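PDB 5UXD: macrolide 2'-phosphotransferase MphH from Brachybacterium faecium, which probably transfers a phosphate group from a nucleotide to the 2'-hydroxyl of macrolide antibiotics, and here holds azithromycin. Local coordinates for residues Gly155-Asp160 with Gly186-His191; Gly165-Ile170 with Tyr277-Gly282; Glu176-Trp181 with Ala270-Gly275. All coordinates share one frame; numbering follows the deposited sequence.

Contact 1: Gly155-Asp160 with Gly186-His191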
loop_
_atom_site.group_PDB
_atom_site.type_symbol
_atom_site.label_atom_id
_atom_site.label_comp_id
_atom_site.label_asym_id
_atom_site.label_seq_id
_atom_site.Cartn_x
_atom_site.Cartn_y
_atom_site.Cartn_z
ATOM N N GLY A 155 10.198 -16.965 8.312
ATOM C CA GLY A 155 10.811 -17.865 7.352
ATOM C C GLY A 155 10.866 -17.288 5.952
ATOM O O GLY A 155 11.801 -17.571 5.193
ATOM N N ALA A 156 9.858 -16.493 5.583
ATOM C CA ALA A 156 9.854 -15.854 4.273
ATOM C C ALA A 156 11.007 -14.870 4.147
ATOM O O ALA A 156 11.695 -14.833 3.120
ATOM C CB ALA A 156 8.525 -15.139 4.036
ATOM N N TRP A 157 11.257 -14.079 5.191
ATOM C CA TRP A 157 12.395 -13.173 5.131
ATOM C C TRP A 157 13.713 -13.940 5.065
ATOM O O TRP A 157 14.644 -13.525 4.368
ATOM C CB TRP A 157 12.370 -12.234 6.332
ATOM C CG TRP A 157 11.433 -11.084 6.179
ATOM C CD1 TRP A 157 10.206 -10.931 6.778
ATOM C CD2 TRP A 157 11.653 -9.899 5.407
ATOM N NE1 TRP A 157 9.647 -9.735 6.400
ATOM C CE2 TRP A 157 10.519 -9.075 5.573
ATOM C CE3 TRP A 157 12.693 -9.456 4.587
ATOM C CZ2 TRP A 157 10.395 -7.835 4.942
ATOM C CZ3 TRP A 157 12.568 -8.223 3.960
ATOM C CH2 TRP A 157 11.433 -7.428 4.144
ATOM N N ARG A 158 13.819 -15.064 5.788
ATOM C CA ARG A 158 15.040 -15.862 5.711
ATOM C C ARG A 158 15.228 -16.444 4.315
ATOM O O ARG A 158 16.336 -16.411 3.760
ATOM C CB ARG A 158 15.013 -16.978 6.762
ATOM C CG ARG A 158 15.295 -16.470 8.162
ATOM C CD ARG A 158 14.988 -17.526 9.191
ATOM N NE ARG A 158 15.543 -17.208 10.507
ATOM C CZ ARG A 158 14.980 -17.560 11.660
ATOM N NH1 ARG A 158 13.841 -18.241 11.676
ATOM N NH2 ARG A 158 15.562 -17.242 12.808
ATOM N N GLN A 159 14.158 -16.978 3.731
ATOM C CA GLN A 159 14.192 -17.524 2.380
ATOM C C GLN A 159 14.525 -16.440 1.364
ATOM O O GLN A 159 15.266 -16.687 0.404
ATOM C CB GLN A 159 12.852 -18.179 2.056
ATOM C CG GLN A 159 12.707 -18.635 0.629
ATOM C CD GLN A 159 11.724 -19.781 0.495
ATOM O OE1 GLN A 159 10.631 -19.618 -0.046
ATOM N NE2 GLN A 159 12.106 -20.948 1.001
ATOM N N ASP A 160 13.915 -15.268 1.556
ATOM C CA ASP A 160 14.107 -14.152 0.636
ATOM C C ASP A 160 15.562 -13.716 0.607
ATOM O O ASP A 160 16.127 -13.468 -0.464
ATOM C CB ASP A 160 13.210 -12.979 1.036
ATOM C CG ASP A 160 11.727 -13.225 0.732
ATOM O OD1 ASP A 160 11.396 -14.234 0.082
ATOM O OD2 ASP A 160 10.890 -12.393 1.148
ATOM N N GLY A 186 13.626 -10.927 19.607
ATOM C CA GLY A 186 12.854 -9.811 20.126
ATOM C C GLY A 186 12.172 -8.955 19.074
ATOM O O GLY A 186 11.215 -8.247 19.405
ATOM N N CYS A 187 12.622 -9.009 17.814
ATOM C CA CYS A 187 12.017 -8.189 16.761
ATOM C C CYS A 187 10.700 -8.749 16.245
ATOM O O CYS A 187 9.879 -7.990 15.718
ATOM C CB CYS A 187 12.963 -8.062 15.560
ATOM S SG CYS A 187 14.248 -6.818 15.712
ATOM N N TRP A 188 10.492 -10.050 16.359
ATOM C CA TRP A 188 9.563 -10.656 15.416
ATOM C C TRP A 188 8.180 -10.862 16.026
ATOM O O TRP A 188 8.046 -11.125 17.230
ATOM C CB TRP A 188 10.122 -11.993 14.903
ATOM C CG TRP A 188 11.302 -11.711 14.058
ATOM C CD1 TRP A 188 12.602 -11.575 14.474
ATOM C CD2 TRP A 188 11.294 -11.433 12.662
ATOM N NE1 TRP A 188 13.405 -11.253 13.404
ATOM C CE2 TRP A 188 12.625 -11.158 12.282
ATOM C CE3 TRP A 188 10.290 -11.407 11.685
ATOM C CZ2 TRP A 188 12.979 -10.849 10.963
ATOM C CZ3 TRP A 188 10.644 -11.105 10.376
ATOM C CH2 TRP A 188 11.980 -10.840 10.026
ATOM N N PRO A 189 7.144 -10.761 15.191
ATOM C CA PRO A 189 5.772 -10.842 15.704
ATOM C C PRO A 189 5.402 -12.240 16.161
ATOM O O PRO A 189 5.885 -13.241 15.629
ATOM C CB PRO A 189 4.915 -10.425 14.497
ATOM C CG PRO A 189 5.775 -10.771 13.296
ATOM C CD PRO A 189 7.180 -10.460 13.744
ATOM N N GLY A 190 4.496 -12.284 17.138
ATOM C CA GLY A 190 3.914 -13.515 17.641
ATOM C C GLY A 190 2.480 -13.737 17.220
ATOM O O GLY A 190 1.855 -14.701 17.686
ATOM N N HIS A 191 1.923 -12.873 16.372
ATOM C CA HIS A 191 0.583 -13.043 15.836
ATOM C C HIS A 191 0.539 -12.332 14.492
ATOM O O HIS A 191 1.315 -11.397 14.240
ATOM C CB HIS A 191 -0.505 -12.499 16.785
ATOM C CG HIS A 191 -0.524 -11.001 16.917
ATOM N ND1 HIS A 191 0.503 -10.284 17.496
ATOM C CD2 HIS A 191 -1.462 -10.087 16.557
ATOM C CE1 HIS A 191 0.203 -8.997 17.486
ATOM N NE2 HIS A 191 -0.981 -8.849 16.916
#
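Trp157 of helix 150-167 and Trp188 of the loop that follows helix 172-183 carry the whole contact, with the edge of the Trp188 indole turned toward the Trp157 indole. The CZ3-CH2 end of Trp188 reaches the pyrrole part of Trp157, with Trp188 CZ3 3.6 Å from Trp157 CD1 and Trp188 CH2 3.9 Å from Trp157 CG. The pair is an offset edge-to-face stack: the Trp188 six-membered ring presents its edge toward the five-membered ring of Trp157, the planes are inclined at 60° and the centroids lie 5.4 Å apart. The electron-poor C-H rim of one indole thus faces the pi system of the other, an attraction that needs no polar bond between the segments. Both side chains have CG anti to the carbonyl carbon (chi1 -80° in Trp157 and -68° in Trp188), which sends each indole out from its backbone toward the other.

A second shell fixes the rings. Trp188 NE1, a donor that burial would otherwise leave costly, bonds to the backbone O of Trp181. The Trp181 ring stacks on Trp188 and also meets Trp157 edge-to-face, so three tryptophans interlock, while Arg154 makes a cation-pi contact with Trp188. Farther out, His262 of helix 259-268 packs edge-to-face with Trp188, and Cys187 O accepts a hydrogen bond from Trp256 NE1. An indole suits both places, being long enough to reach across from helix to loop. The result is an aromatic cluster in the helical lobe of the kinase-like phosphotransferase fold.

Contact 2: Gly165-Ile170 with Tyr277-Gly282. With ZIT (azithromycin), chain C.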
loop_
_atom_site.group_PDB
_atom_site.type_symbol
_atom_site.label_atom_id
_atom_site.label_comp_id
_atom_site.label_asym_id
_atom_site.label_seq_id
_atom_site.Cartn_x
_atom_site.Cartn_y
_atom_site.Cartn_z
ATOM N N GLY A 165 20.412 -13.432 -2.240
ATOM C CA GLY A 165 21.849 -13.648 -2.143
ATOM C C GLY A 165 22.397 -14.610 -3.181
ATOM O O GLY A 165 23.573 -14.530 -3.545
ATOM N N ALA A 166 21.563 -15.526 -3.675
ATOM C CA ALA A 166 22.010 -16.463 -4.698
ATOM C C ALA A 166 22.065 -15.838 -6.085
ATOM O O ALA A 166 22.810 -16.327 -6.940
ATOM C CB ALA A 166 21.096 -17.690 -4.731
ATOM N N GLU A 167 21.297 -14.778 -6.333
ATOM C CA GLU A 167 21.274 -14.143 -7.640
ATOM C C GLU A 167 22.000 -12.808 -7.694
ATOM O O GLU A 167 22.340 -12.362 -8.794
ATOM C CB GLU A 167 19.826 -13.937 -8.102
ATOM C CG GLU A 167 19.077 -15.228 -8.357
ATOM C CD GLU A 167 19.407 -15.802 -9.714
ATOM O OE1 GLU A 167 19.737 -15.004 -10.621
ATOM O OE2 GLU A 167 19.331 -17.037 -9.877
ATOM N N PHE A 168 22.261 -12.178 -6.547
ATOM C CA PHE A 168 22.872 -10.857 -6.485
ATOM C C PHE A 168 24.042 -10.856 -5.513
ATOM O O PHE A 168 24.029 -11.563 -4.505
ATOM C CB PHE A 168 21.894 -9.781 -5.997
ATOM C CG PHE A 168 20.745 -9.514 -6.917
ATOM C CD1 PHE A 168 19.593 -10.278 -6.839
ATOM C CD2 PHE A 168 20.795 -8.469 -7.826
ATOM C CE1 PHE A 168 18.524 -10.033 -7.661
ATOM C CE2 PHE A 168 19.721 -8.213 -8.656
ATOM C CZ PHE A 168 18.584 -8.994 -8.577
ATOM N N GLU A 169 25.042 -10.027 -5.809
ATOM C CA GLU A 169 26.064 -9.720 -4.821
ATOM C C GLU A 169 25.475 -8.793 -3.764
ATOM O O GLU A 169 24.851 -7.779 -4.092
ATOM C CB GLU A 169 27.272 -9.066 -5.490
ATOM C CG GLU A 169 28.609 -9.409 -4.854
ATOM C CD GLU A 169 28.959 -10.873 -4.989
ATOM O OE1 GLU A 169 29.107 -11.548 -3.949
ATOM O OE2 GLU A 169 29.082 -11.351 -6.135
ATOM N N ILE A 170 25.647 -9.147 -2.492
ATOM C CA ILE A 170 25.155 -8.326 -1.388
ATOM C C ILE A 170 26.352 -7.859 -0.573
ATOM O O ILE A 170 27.181 -8.675 -0.154
ATOM C CB ILE A 170 24.150 -9.082 -0.500
ATOM C CG1 ILE A 170 22.971 -9.591 -1.338
ATOM C CG2 ILE A 170 23.667 -8.176 0.649
ATOM C CD1 ILE A 170 21.968 -10.402 -0.546
ATOM N N TYR A 277 11.620 -8.347 -6.668
ATOM C CA TYR A 277 10.887 -7.799 -7.807
ATOM C C TYR A 277 11.631 -8.067 -9.107
ATOM O O TYR A 277 11.043 -8.537 -10.089
ATOM C CB TYR A 277 10.657 -6.301 -7.598
ATOM C CG TYR A 277 9.827 -5.627 -8.678
ATOM C CD1 TYR A 277 10.347 -4.586 -9.441
ATOM C CD2 TYR A 277 8.535 -6.050 -8.952
ATOM C CE1 TYR A 277 9.592 -3.972 -10.432
ATOM C CE2 TYR A 277 7.774 -5.447 -9.945
ATOM C CZ TYR A 277 8.310 -4.409 -10.678
ATOM O OH TYR A 277 7.559 -3.811 -11.662
ATOM N N ALA A 278 12.942 -7.809 -9.120
ATOM C CA ALA A 278 13.735 -8.052 -10.321
ATOM C C ALA A 278 13.656 -9.510 -10.758
ATOM O O ALA A 278 13.518 -9.798 -11.953
ATOM C CB ALA A 278 15.189 -7.637 -10.081
ATOM N N LEU A 279 13.754 -10.448 -9.808
ATOM C CA LEU A 279 13.659 -11.864 -10.150
ATOM C C LEU A 279 12.270 -12.222 -10.665
ATOM O O LEU A 279 12.126 -13.141 -11.486
ATOM C CB LEU A 279 14.015 -12.720 -8.930
ATOM C CG LEU A 279 15.496 -12.722 -8.564
ATOM C CD1 LEU A 279 15.712 -13.359 -7.207
ATOM C CD2 LEU A 279 16.296 -13.436 -9.649
ATOM N N ALA A 280 11.246 -11.504 -10.202
ATOM C CA ALA A 280 9.882 -11.741 -10.665
ATOM C C ALA A 280 9.688 -11.239 -12.093
ATOM O O ALA A 280 9.131 -11.948 -12.938
ATOM C CB ALA A 280 8.887 -11.073 -9.707
ATOM N N THR A 281 10.144 -10.016 -12.390
ATOM C CA THR A 281 10.016 -9.409 -13.713
ATOM C C THR A 281 10.985 -10.010 -14.731
ATOM O O THR A 281 10.680 -10.037 -15.928
ATOM C CB THR A 281 10.232 -7.893 -13.645
ATOM O OG1 THR A 281 11.596 -7.608 -13.306
ATOM C CG2 THR A 281 9.318 -7.249 -12.623
ATOM N N GLY A 282 12.195 -10.325 -14.274
ATOM C CA GLY A 282 13.268 -10.690 -15.175
ATOM C C GLY A 282 13.811 -9.560 -16.025
ATOM O O GLY A 282 14.704 -9.802 -16.843
HETATM C C1 ZIT C . 8.865 3.719 -0.356
HETATM C C2 ZIT C . 8.053 2.510 -0.932
HETATM C C3 ZIT C . 8.970 1.847 -1.931
HETATM C C4 ZIT C . 8.561 2.436 -3.306
HETATM C C5 ZIT C . 9.380 1.836 -4.463
HETATM C C6 ZIT C . 10.324 2.891 -4.974
HETATM C C7 ZIT C . 9.606 3.851 -5.950
HETATM C C8 ZIT C . 10.619 4.926 -6.464
HETATM C C9 ZIT C . 10.337 6.310 -5.815
HETATM N N10 ZIT C . 10.973 6.387 -4.397
HETATM C C11 ZIT C . 10.258 7.249 -3.473
HETATM C C12 ZIT C . 10.286 6.620 -2.070
HETATM C C13 ZIT C . 9.296 7.196 -1.053
HETATM C C14 ZIT C . 9.073 6.163 0.052
HETATM C C15 ZIT C . 8.370 6.820 1.224
HETATM C C16 ZIT C . 7.928 5.741 2.263
HETATM C C17 ZIT C . 7.533 1.653 0.182
HETATM C C18 ZIT C . 7.077 2.247 -3.492
HETATM C C19 ZIT C . 11.505 2.203 -5.671
HETATM C C20 ZIT C . 10.538 5.019 -7.912
HETATM C C21 ZIT C . 12.400 6.722 -4.514
HETATM C C22 ZIT C . 10.846 8.646 -3.457
HETATM C C23 ZIT C . 7.939 7.531 -1.690
HETATM O O1 ZIT C . 9.977 3.540 0.104
HETATM O O6 ZIT C . 10.833 3.663 -3.897
HETATM O O12 ZIT C . 11.576 6.707 -1.513
HETATM O O13 ZIT C . 9.860 8.391 -0.474
HETATM O O14 ZIT C . 8.236 5.092 -0.421
HETATM C C1A ZIT C . 8.408 0.021 -5.691
HETATM C C2A ZIT C . 7.299 -0.334 -6.659
HETATM C C3A ZIT C . 7.110 -1.808 -6.675
HETATM C C4A ZIT C . 8.376 -2.492 -6.996
HETATM C C5A ZIT C . 9.583 -1.988 -6.195
HETATM C C6A ZIT C . 10.856 -2.484 -6.745
HETATM C C7A ZIT C . 6.442 -1.845 -9.005
HETATM C C8A ZIT C . 5.675 -3.580 -7.578
HETATM O O1A ZIT C . 8.522 1.409 -5.518
HETATM O O2A ZIT C . 6.073 0.311 -6.303
HETATM N N3A ZIT C . 6.036 -2.157 -7.660
HETATM O O5A ZIT C . 9.686 -0.522 -6.164
HETATM C C1B ZIT C . 9.937 -0.186 -1.076
HETATM C C2B ZIT C . 9.418 -1.468 -0.474
HETATM C C3B ZIT C . 9.421 -2.607 -1.428
HETATM C C4B ZIT C . 10.755 -2.763 -2.056
HETATM C C5B ZIT C . 11.166 -1.487 -2.739
HETATM C C6B ZIT C . 12.499 -1.728 -3.383
HETATM C C7B ZIT C . 9.027 -3.919 -0.642
HETATM C C8B ZIT C . 7.156 -2.748 -2.281
HETATM O O1B ZIT C . 8.938 0.394 -1.904
HETATM O O3B ZIT C . 8.489 -2.351 -2.499
HETATM O O4B ZIT C . 10.672 -3.752 -3.106
HETATM O O5B ZIT C . 11.225 -0.333 -1.823
#
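Chi1 of -66° in both Glu167 and Phe168 sets each CG anti to its carbonyl carbon and turns two neighbouring side chains toward Leu279 and Ala278 on helix 270-281. The site lies in the C-terminal, mainly helical lobe of this aminoglycoside-phosphotransferase-like fold, where the C-terminal end of helix 150-167 and the loop after it pack against the last turns of helix 270-281. Glu167 bends at chi2 (-81°) and lays its aliphatic part across Leu279, bringing Glu167 CG to 3.6 Å from Leu279 CD2. Its polar end is used elsewhere: OE1 forms a salt bridge with Arg287 of helix 284-294. A glutamate suits this exposed position, with methylenes to lie on the leucine and a carboxylate to reach the arginine.

Phe168 approaches with its edge. Leu279 CG lies near the ring plane, 4.1 Å from Phe168 CE1, while Ala278 CB is 4.0 Å from Phe168 CZ. The small methyl of Ala278 lets the end of the phenyl ring come close to the helix, and Ala290, Ala291 and Leu294 of helix 284-294 enclose the buried ring further. Arg287 adds a cation-pi contact with it.

Just after helix 270-281, Gly282 leaves the helical conformation with positive phi (70°), which glycine adopts easily. From the same helix Tyr277 serves the antibiotic, with His286 stacked on its ring. Thr281 CG2 sits against one face of that ring, offset toward the rim. Against the opposite face, C4A of the azithromycin desosamine sugar stands 3.7 Å above the plane, over the ring centre.

Contact 3: Glu176-Trp181 with Ala270-Gly275. With ZIT (azithromycin), chain C.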
loop_
_atom_site.group_PDB
_atom_site.type_symbol
_atom_site.label_atom_id
_atom_site.label_comp_id
_atom_site.label_asym_id
_atom_site.label_seq_id
_atom_site.Cartn_x
_atom_site.Cartn_y
_atom_site.Cartn_z
ATOM N N GLU A 176 25.223 -8.695 6.886
ATOM C CA GLU A 176 25.409 -8.926 8.315
ATOM C C GLU A 176 24.330 -8.226 9.137
ATOM O O GLU A 176 23.806 -8.800 10.095
ATOM C CB GLU A 176 26.812 -8.485 8.727
ATOM C CG GLU A 176 27.876 -9.346 8.071
ATOM C CD GLU A 176 29.280 -8.774 8.172
ATOM O OE1 GLU A 176 30.202 -9.407 7.618
ATOM O OE2 GLU A 176 29.470 -7.713 8.806
ATOM N N ARG A 177 23.979 -6.989 8.775
ATOM C CA ARG A 177 22.856 -6.325 9.436
ATOM C C ARG A 177 21.601 -7.179 9.377
ATOM O O ARG A 177 20.920 -7.388 10.390
ATOM C CB ARG A 177 22.569 -4.974 8.788
ATOM C CG ARG A 177 21.609 -4.159 9.637
ATOM C CD ARG A 177 21.261 -2.824 9.018
ATOM N NE ARG A 177 20.236 -2.150 9.804
ATOM C CZ ARG A 177 19.838 -0.895 9.605
ATOM N NH1 ARG A 177 20.392 -0.177 8.633
ATOM N NH2 ARG A 177 18.895 -0.351 10.364
ATOM N N TRP A 178 21.263 -7.669 8.179
ATOM C CA TRP A 178 19.991 -8.371 8.021
ATOM C C TRP A 178 20.012 -9.730 8.707
ATOM O O TRP A 178 18.981 -10.176 9.228
ATOM C CB TRP A 178 19.661 -8.496 6.536
ATOM C CG TRP A 178 19.483 -7.146 5.905
ATOM C CD1 TRP A 178 19.081 -5.992 6.534
ATOM C CD2 TRP A 178 19.693 -6.802 4.530
ATOM N NE1 TRP A 178 19.045 -4.954 5.628
ATOM C CE2 TRP A 178 19.412 -5.428 4.392
ATOM C CE3 TRP A 178 20.109 -7.524 3.403
ATOM C CZ2 TRP A 178 19.520 -4.763 3.168
ATOM C CZ3 TRP A 178 20.213 -6.863 2.191
ATOM C CH2 TRP A 178 19.935 -5.496 2.084
ATOM N N GLU A 179 21.173 -10.392 8.749
ATOM C CA GLU A 179 21.264 -11.658 9.468
ATOM C C GLU A 179 21.083 -11.454 10.969
ATOM O O GLU A 179 20.456 -12.280 11.648
ATOM C CB GLU A 179 22.601 -12.337 9.159
ATOM C CG GLU A 179 22.639 -13.011 7.791
ATOM C CD GLU A 179 24.039 -13.419 7.359
ATOM O OE1 GLU A 179 25.021 -12.825 7.851
ATOM O OE2 GLU A 179 24.157 -14.331 6.514
ATOM N N ALA A 180 21.626 -10.355 11.503
ATOM C CA ALA A 180 21.447 -10.055 12.922
ATOM C C ALA A 180 19.993 -9.732 13.240
ATOM O O ALA A 180 19.508 -10.039 14.334
ATOM C CB ALA A 180 22.351 -8.891 13.327
ATOM N N TRP A 181 19.290 -9.090 12.299
ATOM C CA TRP A 181 17.867 -8.821 12.452
ATOM C C TRP A 181 17.079 -10.125 12.484
ATOM O O TRP A 181 16.241 -10.338 13.369
ATOM C CB TRP A 181 17.403 -7.907 11.297
ATOM C CG TRP A 181 15.923 -7.766 11.111
ATOM C CD1 TRP A 181 15.002 -7.512 12.069
ATOM C CD2 TRP A 181 15.205 -7.814 9.864
ATOM N NE1 TRP A 181 13.752 -7.416 11.514
ATOM C CE2 TRP A 181 13.848 -7.615 10.160
ATOM C CE3 TRP A 181 15.581 -8.046 8.539
ATOM C CZ2 TRP A 181 12.858 -7.622 9.176
ATOM C CZ3 TRP A 181 14.607 -8.057 7.565
ATOM C CH2 TRP A 181 13.252 -7.855 7.889
ATOM N N ALA A 270 14.640 -3.112 2.460
ATOM C CA ALA A 270 14.035 -2.792 1.171
ATOM C C ALA A 270 14.843 -3.276 -0.027
ATOM O O ALA A 270 14.217 -3.691 -1.015
ATOM C CB ALA A 270 13.800 -1.278 1.073
ATOM N N PRO A 271 16.184 -3.246 -0.035
ATOM C CA PRO A 271 16.894 -3.795 -1.209
ATOM C C PRO A 271 16.559 -5.246 -1.497
ATOM O O PRO A 271 16.615 -5.660 -2.663
ATOM C CB PRO A 271 18.371 -3.610 -0.846
ATOM C CG PRO A 271 18.359 -2.390 0.084
ATOM C CD PRO A 271 17.119 -2.582 0.899
ATOM N N LEU A 272 16.209 -6.037 -0.473
ATOM C CA LEU A 272 15.789 -7.400 -0.781
ATOM C C LEU A 272 14.446 -7.419 -1.504
ATOM O O LEU A 272 14.233 -8.233 -2.413
ATOM C CB LEU A 272 15.692 -8.243 0.489
ATOM C CG LEU A 272 16.988 -8.592 1.221
ATOM C CD1 LEU A 272 16.694 -9.293 2.563
ATOM C CD2 LEU A 272 17.892 -9.445 0.334
ATOM N N GLY A 273 13.526 -6.512 -1.183
ATOM C CA GLY A 273 12.309 -6.407 -1.974
ATOM C C GLY A 273 12.586 -6.058 -3.426
ATOM O O GLY A 273 11.925 -6.572 -4.337
ATOM N N TYR A 274 13.550 -5.161 -3.663
ATOM C CA TYR A 274 13.953 -4.844 -5.032
ATOM C C TYR A 274 14.506 -6.075 -5.735
ATOM O O TYR A 274 14.207 -6.314 -6.914
ATOM C CB TYR A 274 14.999 -3.723 -5.026
ATOM C CG TYR A 274 14.788 -2.626 -6.048
ATOM C CD1 TYR A 274 14.363 -2.915 -7.339
ATOM C CD2 TYR A 274 15.032 -1.293 -5.721
ATOM C CE1 TYR A 274 14.169 -1.900 -8.273
ATOM C CE2 TYR A 274 14.837 -0.270 -6.648
ATOM C CZ TYR A 274 14.407 -0.582 -7.924
ATOM O OH TYR A 274 14.215 0.424 -8.857
ATOM N N GLY A 275 15.335 -6.858 -5.036
ATOM C CA GLY A 275 15.875 -8.066 -5.639
ATOM C C GLY A 275 14.781 -9.043 -6.017
ATOM O O GLY A 275 14.784 -9.606 -7.117
HETATM C C1 ZIT C . 8.865 3.719 -0.356
HETATM C C2 ZIT C . 8.053 2.510 -0.932
HETATM C C3 ZIT C . 8.970 1.847 -1.931
HETATM C C4 ZIT C . 8.561 2.436 -3.306
HETATM C C5 ZIT C . 9.380 1.836 -4.463
HETATM C C6 ZIT C . 10.324 2.891 -4.974
HETATM C C7 ZIT C . 9.606 3.851 -5.950
HETATM C C8 ZIT C . 10.619 4.926 -6.464
HETATM C C9 ZIT C . 10.337 6.310 -5.815
HETATM N N10 ZIT C . 10.973 6.387 -4.397
HETATM C C11 ZIT C . 10.258 7.249 -3.473
HETATM C C12 ZIT C . 10.286 6.620 -2.070
HETATM C C13 ZIT C . 9.296 7.196 -1.053
HETATM C C14 ZIT C . 9.073 6.163 0.052
HETATM C C15 ZIT C . 8.370 6.820 1.224
HETATM C C16 ZIT C . 7.928 5.741 2.263
HETATM C C17 ZIT C . 7.533 1.653 0.182
HETATM C C18 ZIT C . 7.077 2.247 -3.492
HETATM C C19 ZIT C . 11.505 2.203 -5.671
HETATM C C20 ZIT C . 10.538 5.019 -7.912
HETATM C C21 ZIT C . 12.400 6.722 -4.514
HETATM C C22 ZIT C . 10.846 8.646 -3.457
HETATM C C23 ZIT C . 7.939 7.531 -1.690
HETATM O O1 ZIT C . 9.977 3.540 0.104
HETATM O O6 ZIT C . 10.833 3.663 -3.897
HETATM O O12 ZIT C . 11.576 6.707 -1.513
HETATM O O13 ZIT C . 9.860 8.391 -0.474
HETATM O O14 ZIT C . 8.236 5.092 -0.421
HETATM C C1A ZIT C . 8.408 0.021 -5.691
HETATM C C2A ZIT C . 7.299 -0.334 -6.659
HETATM C C3A ZIT C . 7.110 -1.808 -6.675
HETATM C C4A ZIT C . 8.376 -2.492 -6.996
HETATM C C5A ZIT C . 9.583 -1.988 -6.195
HETATM C C6A ZIT C . 10.856 -2.484 -6.745
HETATM C C7A ZIT C . 6.442 -1.845 -9.005
HETATM C C8A ZIT C . 5.675 -3.580 -7.578
HETATM O O1A ZIT C . 8.522 1.409 -5.518
HETATM O O2A ZIT C . 6.073 0.311 -6.303
HETATM N N3A ZIT C . 6.036 -2.157 -7.660
HETATM O O5A ZIT C . 9.686 -0.522 -6.164
HETATM C C1B ZIT C . 9.937 -0.186 -1.076
HETATM C C2B ZIT C . 9.418 -1.468 -0.474
HETATM C C3B ZIT C . 9.421 -2.607 -1.428
HETATM C C4B ZIT C . 10.755 -2.763 -2.056
HETATM C C5B ZIT C . 11.166 -1.487 -2.739
HETATM C C6B ZIT C . 12.499 -1.728 -3.383
HETATM C C7B ZIT C . 9.027 -3.919 -0.642
HETATM C C8B ZIT C . 7.156 -2.748 -2.281
HETATM O O1B ZIT C . 8.938 0.394 -1.904
HETATM O O3B ZIT C . 8.489 -2.351 -2.499
HETATM O O4B ZIT C . 10.672 -3.752 -3.106
HETATM O O5B ZIT C . 11.225 -0.333 -1.823
#
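Helix 172-183 and helix 270-281 face each other across Trp178 and Leu272, whose CA atoms are 9.8 Å apart, a spacing bridged by side chains. This is helix-to-helix packing in the mostly alpha-helical half of the kinase-like enzyme, and Trp178 supplies nearly all of one side of the interface. With CG anti to the carbonyl carbon (chi1 -63°), its indole extends toward helix 270-281 and meets two consecutive residues with its six-membered ring. Trp178 CH2 lies 3.8 Å from Pro271 CB, and the neighbouring CZ2 touches Pro271 CD and CG. At the adjoining atoms of the same ring, Trp178 CZ3 is 3.8 Å from Leu272 CG, and the two leucine methyls divide between CE3 and CZ3. The approach is oblique, so that no flat stack forms.

Each residue fits its place. Proline, in the first turn of the helix, costs little in lost backbone hydrogen bonding and offers a rigid apolar surface. The branched leucine spreads over this end of the indole and touches Leu161 and Val164 of helix 150-167 as well. Trp178 NE1 is satisfied by a hydrogen bond to Ser268 OG, which also restrains rotation of the buried ring. Beside it, Arg177 forms a salt bridge with Glu265 of helix 259-268.

The far side of helix 270-281 lines the azithromycin pocket through Ala270, Gly273 and Tyr274. Tyr274 receives methyls from both sugars: C6A of desosamine lies 3.5 Å above one face of the ring, offset toward the rim, and C6B of cladinose is 3.5 Å from Tyr274 CD2. Because Gly273 has no side chain, cladinose O4B comes as near as 3.0 Å to Gly273 C.

From the N terminus, helix 150-167 and the loop directly after it supply the first partners of contacts 1 and 2, and helix 172-183 that of contact 3. Contact 1 closes first, when the chain returns at 186-191; since 165-170 and 176-181 lie within this short loop and their partners lie beyond it, contacts 2 and 3 both cross contact 1. Helix 270-281 then closes contact 3 and, about two turns later, contact 2, so contact 3 lies wholly within the longer loop. Trp181 joins contacts 1 and 3, and Ile170, touching Trp178, joins contacts 2 and 3. Contacts 2 and 3 thus tie the helical pair to helix 270-281, which lines the azithromycin pocket.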